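Local coordinates for protein CcbJ (Streptomyces caelestis, PDB 4HGZ) that probably transfers a methyl group from S-adenosyl-L-methionine to a nitrogen atom of its substrate, at residues C[54-59]-C[254-259]; C[136-141]-C[263-268]. All blocks are in the same frame, centred on the assembly; numbering follows the deposited sequence.

Contact 1: C[54-59]-C[254-259]; sequences ALFVAA and FERRRF. With SO4 (sulfate ion), chain T; SO4 (sulfate ion), chain S.
Phe56 reaches out from helix 50-61 and lies between Phe254 and Arg256 of the loop 254-259. Its CG is anti to the backbone N (chi1 -170°), which carries the ring to the loop. The Phe254 ring meets it obliquely, with the planes at 57°. CD1 of Phe254 comes over one face of the Phe56 ring, 3.5 Å from Phe56 CG. CD1 of Phe56 sits over one face of the Arg256 guanidinium, 3.4 Å from Arg256 NH2, with the planes 23° apart. Phe56 also brings the helix against the sheet, on Val267 and Val269. Ala58 and Ala59 of this helix belong to the lithium site of this entry. The Phe254 side chain is about 6 Å from that of Arg75, which binds S-adenosyl-L-homocysteine in another structure of this protein. Arg257 holds the chain T sulfate, NH2 to O3 and NE to O4, and forms a salt bridge to Glu255. This sulfate, probably from the crystallisation liquor, also accepts from Arg257 NE of the second subunit and bridges two loops. No hydrogen bond joins helix and loop: rings and one guanidinium face make the contact, while charged bonds lie within the loop and across to that subunit.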
ATOM      1  N   ALA C  54     -32.832  11.042 -13.342  1.00 52.47           N
ATOM      2  CA  ALA C  54     -34.053  11.647 -13.861  1.00 53.81           C
ATOM      3  C   ALA C  54     -35.083  11.773 -12.739  1.00 54.93           C
ATOM      4  O   ALA C  54     -35.597  12.860 -12.454  1.00 55.44           O
ATOM      5  CB  ALA C  54     -34.609  10.836 -15.036  1.00 44.08           C
ATOM      6  N   LEU C  55     -35.374  10.653 -12.091  1.00 59.24           N
ATOM      7  CA  LEU C  55     -36.346  10.652 -11.016  1.00 61.56           C
ATOM      8  C   LEU C  55     -35.945  11.729 -10.008  1.00 59.47           C
ATOM      9  O   LEU C  55     -36.752  12.588  -9.636  1.00 57.52           O
ATOM     10  CB  LEU C  55     -36.424   9.262 -10.374  1.00 62.15           C
ATOM     11  CG  LEU C  55     -37.084   8.153 -11.225  1.00 76.75           C
ATOM     12  CD1 LEU C  55     -36.652   6.727 -10.810  1.00 63.79           C
ATOM     13  CD2 LEU C  55     -38.611   8.268 -11.210  1.00 65.98           C
ATOM     14  N   PHE C  56     -34.680  11.705  -9.603  1.00 52.45           N
ATOM     15  CA  PHE C  56     -34.174  12.681  -8.649  1.00 52.02           C
ATOM     16  C   PHE C  56     -34.489  14.107  -9.074  1.00 53.94           C
ATOM     17  O   PHE C  56     -35.105  14.856  -8.323  1.00 64.01           O
ATOM     18  CB  PHE C  56     -32.671  12.522  -8.451  1.00 53.47           C
ATOM     19  CG  PHE C  56     -32.132  13.332  -7.311  1.00 49.05           C
ATOM     20  CD1 PHE C  56     -32.039  12.789  -6.048  1.00 44.89           C
ATOM     21  CD2 PHE C  56     -31.717  14.633  -7.506  1.00 47.30           C
ATOM     22  CE1 PHE C  56     -31.548  13.536  -4.999  1.00 46.83           C
ATOM     23  CE2 PHE C  56     -31.225  15.388  -6.458  1.00 47.23           C
ATOM     24  CZ  PHE C  56     -31.145  14.841  -5.205  1.00 39.48           C
ATOM     25  N   VAL C  57     -34.061  14.487 -10.276  1.00 53.78           N
ATOM     26  CA  VAL C  57     -34.320  15.838 -10.772  1.00 51.36           C
ATOM     27  C   VAL C  57     -35.824  16.127 -10.886  1.00 56.43           C
ATOM     28  O   VAL C  57     -36.303  17.148 -10.384  1.00 58.10           O
ATOM     29  CB  VAL C  57     -33.594  16.106 -12.104  1.00 51.73           C
ATOM     30  CG1 VAL C  57     -34.090  17.385 -12.725  1.00 43.03           C
ATOM     31  CG2 VAL C  57     -32.096  16.187 -11.873  1.00 38.59           C
ATOM     32  N   ALA C  58     -36.566  15.217 -11.518  1.00 58.55           N
ATOM     33  CA  ALA C  58     -38.031  15.334 -11.611  1.00 57.87           C
ATOM     34  C   ALA C  58     -38.681  15.685 -10.275  1.00 61.48           C
ATOM     35  O   ALA C  58     -39.501  16.601 -10.205  1.00 70.08           O
ATOM     36  CB  ALA C  58     -38.637  14.054 -12.158  1.00 45.27           C
ATOM     37  N   ALA C  59     -38.321  14.958  -9.220  1.00 52.87           N
ATOM     38  CA  ALA C  59     -38.892  15.210  -7.894  1.00 58.12           C
ATOM     39  C   ALA C  59     -38.685  16.655  -7.451  1.00 55.42           C
ATOM     40  O   ALA C  59     -39.462  17.184  -6.660  1.00 65.12           O
ATOM     41  CB  ALA C  59     -38.321  14.236  -6.851  1.00 48.42           C
ATOM     42  N   PHE C 254     -27.861   9.167  -6.596  1.00 47.44           N
ATOM     43  CA  PHE C 254     -29.193   9.707  -6.871  1.00 50.86           C
ATOM     44  C   PHE C 254     -30.337   8.988  -6.171  1.00 53.01           C
ATOM     45  O   PHE C 254     -31.485   9.405  -6.283  1.00 61.16           O
ATOM     46  CB  PHE C 254     -29.464   9.821  -8.373  1.00 45.28           C
ATOM     47  CG  PHE C 254     -28.755  10.966  -9.021  1.00 49.41           C
ATOM     48  CD1 PHE C 254     -29.018  12.268  -8.626  1.00 52.43           C
ATOM     49  CD2 PHE C 254     -27.806  10.743 -10.007  1.00 42.04           C
ATOM     50  CE1 PHE C 254     -28.351  13.336  -9.216  1.00 45.01           C
ATOM     51  CE2 PHE C 254     -27.139  11.800 -10.596  1.00 46.20           C
ATOM     52  CZ  PHE C 254     -27.416  13.099 -10.205  1.00 43.09           C
ATOM     53  N   GLU C 255     -30.042   7.903  -5.464  1.00 55.06           N
ATOM     54  CA  GLU C 255     -31.098   7.214  -4.724  1.00 55.88           C
ATOM     55  C   GLU C 255     -31.056   7.613  -3.253  1.00 53.88           C
ATOM     56  O   GLU C 255     -31.715   7.021  -2.418  1.00 52.71           O
ATOM     57  CB  GLU C 255     -31.008   5.699  -4.888  1.00 50.45           C
ATOM     58  CG  GLU C 255     -30.865   5.233  -6.333  1.00 66.31           C
ATOM     59  CD  GLU C 255     -31.078   3.739  -6.483  1.00 83.72           C
ATOM     60  OE1 GLU C 255     -32.223   3.285  -6.287  1.00 89.40           O
ATOM     61  OE2 GLU C 255     -30.108   3.015  -6.792  1.00 84.69           O
ATOM     62  N   ARG C 256     -30.269   8.631  -2.944  1.00 50.51           N
ATOM     63  CA  ARG C 256     -30.328   9.235  -1.621  1.00 57.17           C
ATOM     64  C   ARG C 256     -29.677   8.405  -0.521  1.00 56.75           C
ATOM     65  O   ARG C 256     -29.995   8.571   0.657  1.00 58.25           O
ATOM     66  CB  ARG C 256     -31.778   9.560  -1.254  1.00 54.19           C
ATOM     67  CG  ARG C 256     -32.410  10.549  -2.209  1.00 61.68           C
ATOM     68  CD  ARG C 256     -33.716  11.124  -1.694  1.00 58.47           C
ATOM     69  NE  ARG C 256     -34.120  12.256  -2.533  1.00 80.27           N
ATOM     70  CZ  ARG C 256     -34.630  12.137  -3.763  1.00 92.62           C
ATOM     71  NH1 ARG C 256     -34.805  10.929  -4.312  1.00 65.47           N
ATOM     72  NH2 ARG C 256     -34.964  13.228  -4.453  1.00 82.59           N
ATOM     73  N   ARG C 257     -28.752   7.531  -0.897  1.00 51.55           N
ATOM     74  CA  ARG C 257     -28.015   6.777   0.100  1.00 48.23           C
ATOM     75  C   ARG C 257     -27.165   7.728   0.909  1.00 50.22           C
ATOM     76  O   ARG C 257     -26.747   8.767   0.404  1.00 47.46           O
ATOM     77  CB  ARG C 257     -27.129   5.726  -0.557  1.00 48.67           C
ATOM     78  CG  ARG C 257     -27.907   4.692  -1.292  1.00 55.09           C
ATOM     79  CD  ARG C 257     -27.022   3.591  -1.766  1.00 61.48           C
ATOM     80  NE  ARG C 257     -27.836   2.436  -2.109  1.00 65.26           N
ATOM     81  CZ  ARG C 257     -28.318   2.203  -3.318  1.00 68.33           C
ATOM     82  NH1 ARG C 257     -28.055   3.042  -4.307  1.00 54.24           N
ATOM     83  NH2 ARG C 257     -29.056   1.128  -3.530  1.00 64.59           N
ATOM     84  N   ARG C 258     -26.909   7.362   2.162  1.00 50.26           N
ATOM     85  CA  ARG C 258     -26.099   8.174   3.056  1.00 53.10           C
ATOM     86  C   ARG C 258     -24.708   8.467   2.468  1.00 50.23           C
ATOM     87  O   ARG C 258     -24.017   7.574   1.996  1.00 51.21           O
ATOM     88  CB  ARG C 258     -25.967   7.479   4.411  1.00 54.85           C
ATOM     89  CG  ARG C 258     -25.832   8.425   5.597  1.00 80.72           C
ATOM     90  CD  ARG C 258     -25.307   7.709   6.836  1.00 96.56           C
ATOM     91  NE  ARG C 258     -23.846   7.634   6.832  1.00124.56           N
ATOM     92  CZ  ARG C 258     -23.125   6.979   7.736  1.00126.01           C
ATOM     93  NH1 ARG C 258     -23.726   6.331   8.724  1.00130.12           N
ATOM     94  NH2 ARG C 258     -21.799   6.970   7.651  1.00 94.99           N
ATOM     95  N   PHE C 259     -24.312   9.731   2.495  1.00 52.35           N
ATOM     96  CA  PHE C 259     -22.999  10.140   2.025  1.00 48.16           C
ATOM     97  C   PHE C 259     -22.011  10.048   3.165  1.00 50.62           C
ATOM     98  O   PHE C 259     -22.252  10.592   4.244  1.00 51.96           O
ATOM     99  CB  PHE C 259     -23.063  11.585   1.544  1.00 36.23           C
ATOM    100  CG  PHE C 259     -21.722  12.188   1.221  1.00 42.12           C
ATOM    101  CD1 PHE C 259     -21.016  11.790   0.088  1.00 40.17           C
ATOM    102  CD2 PHE C 259     -21.182  13.185   2.027  1.00 43.63           C
ATOM    103  CE1 PHE C 259     -19.786  12.365  -0.235  1.00 29.34           C
ATOM    104  CE2 PHE C 259     -19.952  13.768   1.710  1.00 35.81           C
ATOM    105  CZ  PHE C 259     -19.255  13.356   0.579  1.00 36.97           C
TER
HETATM  106  S   SO4 T 302     -29.385  -0.437  -0.332  1.00 82.11           S
HETATM  107  O1  SO4 T 302     -30.248  -1.254   0.516  1.00 94.36           O
HETATM  108  O2  SO4 T 302     -27.992  -0.810  -0.104  1.00 69.92           O
HETATM  109  O3  SO4 T 302     -29.755  -0.644  -1.736  1.00 82.08           O
HETATM  110  O4  SO4 T 302     -29.542   0.971   0.013  1.00 78.17           O
HETATM  111  S   SO4 S 301     -28.390   4.299   3.794  1.00 87.99           S
HETATM  112  O1  SO4 S 301     -29.128   3.107   4.205  1.00 94.74           O
HETATM  113  O2  SO4 S 301     -27.654   4.827   4.942  1.00106.71           O
HETATM  114  O3  SO4 S 301     -27.443   3.946   2.730  1.00 61.66           O
HETATM  115  O4  SO4 S 301     -29.346   5.302   3.336  1.00 73.65           O

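Contact 2: C[136-141]-C[263-268]; sequences AFNTLF and SRYHVS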
ATOM      1  N   ALA C 136     -24.519  16.518 -14.150  1.00 38.58           N
ATOM      2  CA  ALA C 136     -24.245  15.145 -13.764  1.00 35.24           C
ATOM      3  C   ALA C 136     -22.812  14.706 -14.066  1.00 38.03           C
ATOM      4  O   ALA C 136     -22.059  15.403 -14.734  1.00 42.44           O
ATOM      5  CB  ALA C 136     -25.228  14.220 -14.447  1.00 34.87           C
ATOM      6  N   PHE C 137     -22.444  13.547 -13.538  1.00 44.50           N
ATOM      7  CA  PHE C 137     -21.133  12.944 -13.766  1.00 43.62           C
ATOM      8  C   PHE C 137     -20.002  13.931 -14.076  1.00 43.47           C
ATOM      9  O   PHE C 137     -19.533  14.019 -15.210  1.00 42.01           O
ATOM     10  CB  PHE C 137     -21.218  11.879 -14.860  1.00 41.35           C
ATOM     11  CG  PHE C 137     -20.116  10.860 -14.791  1.00 72.58           C
ATOM     12  CD1 PHE C 137     -19.702  10.350 -13.559  1.00 63.16           C
ATOM     13  CD2 PHE C 137     -19.496  10.396 -15.950  1.00 72.06           C
ATOM     14  CE1 PHE C 137     -18.682   9.394 -13.477  1.00 66.16           C
ATOM     15  CE2 PHE C 137     -18.471   9.439 -15.877  1.00 81.02           C
ATOM     16  CZ  PHE C 137     -18.064   8.935 -14.637  1.00 70.76           C
ATOM     17  N   ASN C 138     -19.567  14.658 -13.053  1.00 39.62           N
ATOM     18  CA  ASN C 138     -18.366  15.495 -13.132  1.00 32.04           C
ATOM     19  C   ASN C 138     -18.391  16.634 -14.134  1.00 35.95           C
ATOM     20  O   ASN C 138     -17.344  17.187 -14.461  1.00 46.46           O
ATOM     21  CB  ASN C 138     -17.123  14.639 -13.378  1.00 32.20           C
ATOM     22  CG  ASN C 138     -16.832  13.704 -12.227  1.00 40.81           C
ATOM     23  OD1 ASN C 138     -17.056  14.040 -11.068  1.00 52.25           O
ATOM     24  ND2 ASN C 138     -16.341  12.520 -12.541  1.00 52.05           N
ATOM     25  N   THR C 139     -19.566  17.006 -14.621  1.00 39.90           N
ATOM     26  CA  THR C 139     -19.616  18.077 -15.606  1.00 38.28           C
ATOM     27  C   THR C 139     -19.027  19.369 -15.032  1.00 41.04           C
ATOM     28  O   THR C 139     -18.214  20.040 -15.670  1.00 39.11           O
ATOM     29  CB  THR C 139     -21.028  18.305 -16.141  1.00 38.61           C
ATOM     30  OG1 THR C 139     -21.340  17.265 -17.069  1.00 53.86           O
ATOM     31  CG2 THR C 139     -21.110  19.636 -16.885  1.00 36.69           C
ATOM     32  N   LEU C 140     -19.419  19.709 -13.815  1.00 40.24           N
ATOM     33  CA  LEU C 140     -18.899  20.916 -13.202  1.00 35.38           C
ATOM     34  C   LEU C 140     -17.388  20.886 -13.167  1.00 34.14           C
ATOM     35  O   LEU C 140     -16.750  21.925 -13.307  1.00 42.81           O
ATOM     36  CB  LEU C 140     -19.433  21.067 -11.780  1.00 37.59           C
ATOM     37  CG  LEU C 140     -18.874  22.260 -11.012  1.00 37.88           C
ATOM     38  CD1 LEU C 140     -19.336  23.541 -11.651  1.00 35.38           C
ATOM     39  CD2 LEU C 140     -19.316  22.182  -9.549  1.00 40.09           C
ATOM     40  N   PHE C 141     -16.807  19.704 -12.957  1.00 37.59           N
ATOM     41  CA  PHE C 141     -15.349  19.606 -12.793  1.00 30.89           C
ATOM     42  C   PHE C 141     -14.621  19.601 -14.129  1.00 34.44           C
ATOM     43  O   PHE C 141     -13.412  19.381 -14.184  1.00 43.11           O
ATOM     44  CB  PHE C 141     -14.956  18.376 -11.972  1.00 34.04           C
ATOM     45  CG  PHE C 141     -15.346  18.456 -10.515  1.00 47.12           C
ATOM     46  CD1 PHE C 141     -15.739  19.659  -9.944  1.00 46.98           C
ATOM     47  CD2 PHE C 141     -15.292  17.331  -9.705  1.00 45.45           C
ATOM     48  CE1 PHE C 141     -16.091  19.728  -8.588  1.00 50.00           C
ATOM     49  CE2 PHE C 141     -15.640  17.394  -8.347  1.00 34.59           C
ATOM     50  CZ  PHE C 141     -16.036  18.591  -7.789  1.00 35.78           C
ATOM     51  N   SER C 263     -17.709   7.311   0.227  1.00 40.88           N
ATOM     52  CA  SER C 263     -18.533   7.459  -0.957  1.00 35.31           C
ATOM     53  C   SER C 263     -17.673   7.917  -2.119  1.00 44.59           C
ATOM     54  O   SER C 263     -16.953   8.914  -2.014  1.00 48.42           O
ATOM     55  CB  SER C 263     -19.656   8.464  -0.711  1.00 37.01           C
ATOM     56  OG  SER C 263     -20.545   8.030   0.307  1.00 49.68           O
ATOM     57  N   ARG C 264     -17.744   7.198  -3.232  1.00 47.60           N
ATOM     58  CA  ARG C 264     -16.955   7.570  -4.397  1.00 47.72           C
ATOM     59  C   ARG C 264     -17.452   8.886  -5.011  1.00 46.39           C
ATOM     60  O   ARG C 264     -16.664   9.680  -5.538  1.00 44.77           O
ATOM     61  CB  ARG C 264     -16.918   6.430  -5.416  1.00 48.43           C
ATOM     62  CG  ARG C 264     -15.947   5.293  -5.038  1.00 49.11           C
ATOM     63  CD  ARG C 264     -16.079   4.079  -5.958  1.00 55.80           C
ATOM     64  NE  ARG C 264     -16.344   4.446  -7.353  1.00111.09           N
ATOM     65  CZ  ARG C 264     -15.412   4.814  -8.234  1.00113.84           C
ATOM     66  NH1 ARG C 264     -14.132   4.874  -7.865  1.00 90.40           N
ATOM     67  NH2 ARG C 264     -15.763   5.124  -9.484  1.00 74.11           N
ATOM     68  N   TYR C 265     -18.750   9.134  -4.902  1.00 41.94           N
ATOM     69  CA  TYR C 265     -19.330  10.366  -5.440  1.00 39.50           C
ATOM     70  C   TYR C 265     -20.195  11.056  -4.417  1.00 36.53           C
ATOM     71  O   TYR C 265     -20.495  10.501  -3.365  1.00 46.43           O
ATOM     72  CB  TYR C 265     -20.176  10.067  -6.687  1.00 30.31           C
ATOM     73  CG  TYR C 265     -19.325   9.782  -7.884  1.00 45.64           C
ATOM     74  CD1 TYR C 265     -18.978  10.800  -8.771  1.00 46.20           C
ATOM     75  CD2 TYR C 265     -18.830   8.503  -8.120  1.00 42.40           C
ATOM     76  CE1 TYR C 265     -18.178  10.547  -9.873  1.00 44.67           C
ATOM     77  CE2 TYR C 265     -18.017   8.244  -9.220  1.00 61.36           C
ATOM     78  CZ  TYR C 265     -17.698   9.272 -10.088  1.00 61.93           C
ATOM     79  OH  TYR C 265     -16.903   9.029 -11.177  1.00 78.52           O
ATOM     80  N   HIS C 266     -20.606  12.274  -4.729  1.00 39.14           N
ATOM     81  CA  HIS C 266     -21.723  12.849  -4.018  1.00 42.76           C
ATOM     82  C   HIS C 266     -22.672  13.546  -4.977  1.00 43.00           C
ATOM     83  O   HIS C 266     -22.308  13.895  -6.094  1.00 40.70           O
ATOM     84  CB  HIS C 266     -21.272  13.790  -2.915  1.00 39.94           C
ATOM     85  CG  HIS C 266     -20.563  15.011  -3.410  1.00 47.22           C
ATOM     86  ND1 HIS C 266     -21.222  16.184  -3.703  1.00 56.75           N
ATOM     87  CD2 HIS C 266     -19.248  15.250  -3.626  1.00 35.15           C
ATOM     88  CE1 HIS C 266     -20.346  17.088  -4.102  1.00 44.66           C
ATOM     89  NE2 HIS C 266     -19.140  16.548  -4.060  1.00 45.31           N
ATOM     90  N   VAL C 267     -23.909  13.692  -4.529  1.00 43.16           N
ATOM     91  CA  VAL C 267     -24.901  14.465  -5.220  1.00 38.96           C
ATOM     92  C   VAL C 267     -25.275  15.566  -4.247  1.00 39.92           C
ATOM     93  O   VAL C 267     -25.658  15.299  -3.111  1.00 45.79           O
ATOM     94  CB  VAL C 267     -26.122  13.613  -5.541  1.00 39.09           C
ATOM     95  CG1 VAL C 267     -27.269  14.480  -6.007  1.00 39.25           C
ATOM     96  CG2 VAL C 267     -25.776  12.571  -6.573  1.00 42.22           C
ATOM     97  N   SER C 268     -25.133  16.805  -4.682  1.00 37.92           N
ATOM     98  CA  SER C 268     -25.369  17.936  -3.810  1.00 40.82           C
ATOM     99  C   SER C 268     -26.473  18.804  -4.380  1.00 42.08           C
ATOM    100  O   SER C 268     -26.558  19.008  -5.595  1.00 48.93           O
ATOM    101  CB  SER C 268     -24.086  18.754  -3.643  1.00 35.22           C
ATOM    102  OG  SER C 268     -23.018  17.932  -3.205  1.00 51.75           O
TER
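At the carboxyl end of the parallel strands of the methyltransferase sheet, Phe137 and Asn138, in the loop after strand 130-135, meet Tyr265 at the start of strand 265-272. The two strands are not neighbours in the sheet. Strand 164-171 runs between them, and the loop reaches across its end. Phe137 uses its ring edge: CE1 points at the tyrosine hydroxyl and lies 3.5 Å from Tyr265 CZ. The Tyr265 OH is close to the plane of the Phe137 ring. The two rings are inclined at 42°, with centroids 5.8 Å apart, an oblique pair. Tyr265 has CG anti to the carbonyl carbon (chi1 -75°), and its ring rises from the strand to the loop. Asn138 comes to the edge of that ring. Its ND2 is near the ring plane, 3.8 Å from Tyr265 CE1, with the amide turned 30° from the ring. This is contact without a hydrogen bond. The other end of the amide, OD1, accepts from the backbone N of Leu171 in strand 164-171. In the class I methyltransferase fold the loops at this end of the parallel strands border the cofactor site. Here the Phe137 side chain lies about 4 Å from that of Arg75, which binds S-adenosyl-L-homocysteine in another structure of this protein; none is bound to this chain. The loop is also tied from within. Ala136 O accepts from Thr139 N at 3.0 Å and from Thr139 OG1 at 3.1 Å. The backbone N of Phe137 bonds to Gln169 OE1, which fastens the loop to strand 164-171 at the first of the two contact residues. Leu171 packs on Tyr265, and Pro47 on Phe137.

How the contacts relate
From the N terminus the chain first passes helix 50-61, which gives the first half of contact 1, then the loop 136-141, the first half of contact 2. The loop 254-259 returns to the helix and closes contact 1 over 194 intervening residues. Segment 263-268 follows a few residues later and closes contact 2 over 121. The two contacts therefore cross rather than nest. Contact 1 ties helix 50-61, the first helix of the model, to the loop between strands 245-251 and 265-272; contact 2 ties the loop after strand 130-135 to the strand that follows that loop. They touch directly: Phe254 CE1 is 3.6 Å from Val267 CG1, and Phe259 CE1 packs on His266 CB.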